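Local coordinates for protein acyl-CoA dehydrogenase (Bacillus anthracis, PDB 3OWA) that probably oxidises acyl-CoA thioesters to their enoyl-CoA products, using a bound flavin-adenine dinucleotide as the electron acceptor, at residues Asp83-Glu86 with Glu87-Gly90. Sequence-based numbering, arbitrary orientation.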
loop_
_atom_site.group_PDB
_atom_site.type_symbol
_atom_site.label_atom_id
_atom_site.label_comp_id
_atom_site.label_asym_id
_atom_site.label_seq_id
_atom_site.Cartn_x
_atom_site.Cartn_y
_atom_site.Cartn_z
ATOM N N ASP A 83 -17.153 -19.129 -22.002
ATOM C CA ASP A 83 -16.086 -20.138 -22.032
ATOM C C ASP A 83 -16.637 -21.567 -22.089
ATOM O O ASP A 83 -15.880 -22.533 -21.985
ATOM C CB ASP A 83 -15.175 -20.019 -20.793
ATOM C CG ASP A 83 -14.220 -18.818 -20.852
ATOM O OD1 ASP A 83 -13.964 -18.237 -19.776
ATOM O OD2 ASP A 83 -13.716 -18.462 -21.949
ATOM N N VAL A 84 -17.945 -21.700 -22.220
ATOM C CA VAL A 84 -18.553 -23.026 -22.363
ATOM C C VAL A 84 -18.907 -23.274 -23.837
ATOM O O VAL A 84 -19.600 -22.458 -24.442
ATOM C CB VAL A 84 -19.789 -23.154 -21.450
ATOM C CG1 VAL A 84 -20.597 -24.459 -21.716
ATOM C CG2 VAL A 84 -19.348 -23.034 -19.968
ATOM N N PRO A 85 -18.418 -24.395 -24.421
ATOM C CA PRO A 85 -18.771 -24.719 -25.823
ATOM C C PRO A 85 -20.279 -24.770 -26.057
ATOM O O PRO A 85 -21.073 -25.089 -25.141
ATOM C CB PRO A 85 -18.140 -26.093 -26.042
ATOM C CG PRO A 85 -17.011 -26.157 -25.046
ATOM C CD PRO A 85 -17.545 -25.429 -23.831
ATOM N N GLU A 86 -20.657 -24.388 -27.270
ATOM C CA GLU A 86 -22.048 -24.449 -27.739
ATOM C C GLU A 86 -22.710 -25.828 -27.588
ATOM O O GLU A 86 -23.882 -25.907 -27.233
ATOM C CB GLU A 86 -22.163 -23.948 -29.192
ATOM C CG GLU A 86 -22.217 -22.412 -29.296
ATOM C CD GLU A 86 -22.581 -21.918 -30.697
ATOM O OE1 GLU A 86 -23.218 -20.842 -30.824
ATOM O OE2 GLU A 86 -22.231 -22.613 -31.671
ATOM N N GLU A 87 -21.953 -26.903 -27.795
ATOM C CA GLU A 87 -22.543 -28.247 -27.702
ATOM C C GLU A 87 -22.909 -28.649 -26.286
ATOM O O GLU A 87 -23.611 -29.633 -26.087
ATOM C CB GLU A 87 -21.675 -29.332 -28.362
ATOM C CG GLU A 87 -20.351 -29.650 -27.672
ATOM C CD GLU A 87 -19.137 -29.183 -28.476
ATOM O OE1 GLU A 87 -18.154 -28.699 -27.853
ATOM O OE2 GLU A 87 -19.151 -29.296 -29.731
ATOM N N TYR A 88 -22.434 -27.884 -25.303
ATOM C CA TYR A 88 -22.814 -28.122 -23.921
ATOM C C TYR A 88 -23.677 -27.004 -23.394
ATOM O O TYR A 88 -23.830 -26.856 -22.205
ATOM C CB TYR A 88 -21.583 -28.320 -23.059
ATOM C CG TYR A 88 -20.713 -29.443 -23.531
ATOM C CD1 TYR A 88 -21.210 -30.760 -23.604
ATOM C CD2 TYR A 88 -19.396 -29.207 -23.911
ATOM C CE1 TYR A 88 -20.407 -31.804 -24.047
ATOM C CE2 TYR A 88 -18.576 -30.238 -24.354
ATOM C CZ TYR A 88 -19.086 -31.534 -24.423
ATOM O OH TYR A 88 -18.265 -32.548 -24.857
ATOM N N GLY A 89 -24.249 -26.216 -24.296
ATOM C CA GLY A 89 -25.192 -25.181 -23.908
ATOM C C GLY A 89 -24.559 -23.818 -23.679
ATOM O O GLY A 89 -25.217 -22.911 -23.175
ATOM N N GLY A 90 -23.299 -23.668 -24.080
ATOM C CA GLY A 90 -22.593 -22.405 -23.911
ATOM C C GLY A 90 -22.688 -21.576 -25.162
ATOM O O GLY A 90 -23.332 -21.983 -26.126
HETATM O O HOH W 1 -25.465 -23.483 -27.013
#
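The carbonyl O of Pro85 takes two backbone hydrogen bonds, from Tyr88 N, three residues on, at 3.1 Å and from Gly90 N, five residues on, at 2.8 Å, the donors arriving on opposite faces of its carbonyl plane. Gly89 N closes a second i to i+3 bond on Glu86 O at 3.0 Å. The two i+3 bonds wind a single 3-10 turn. Pro85 suits the place just before it, where its missing N-H costs nothing and its ring restricts phi. A water bridges Glu86 O and Gly90 O, donating to both.

The bonds from Gly90 to Pro85 and Gly89 to Glu86 form a Schellman motif, ending the turn in the loop between helices 64-76 and 95-105 of the N-terminal acyl-CoA dehydrogenase domain. Gly89 is its C' residue, with a positive phi (93°) where a CB would press on the preceding carbonyl O. Two CA-H...O contacts join in: Glu86 CA to Gly90 O at 3.2 Å, and buried Gly90 CA to Val84 O at 3.0 Å, leaving Gly90 no room for a side chain.

Among apolar contacts, buried Val84, with CG1 opposite the backbone N (chi1 171°), lays that methyl against Gly90 CA at 3.6 Å, and its branched side chain also meets Leu139 of helix 132-144. Tyr88 suits its place by offering both carbon surface and a hydroxyl: Pro85 CB lies 4.0 Å from Tyr88 CD2, the side chains meeting at a slant, and Glu87 CG lies over one ring face.

As for polar contacts, the phenol OH is hydrogen-bonded to Glu132 OE1.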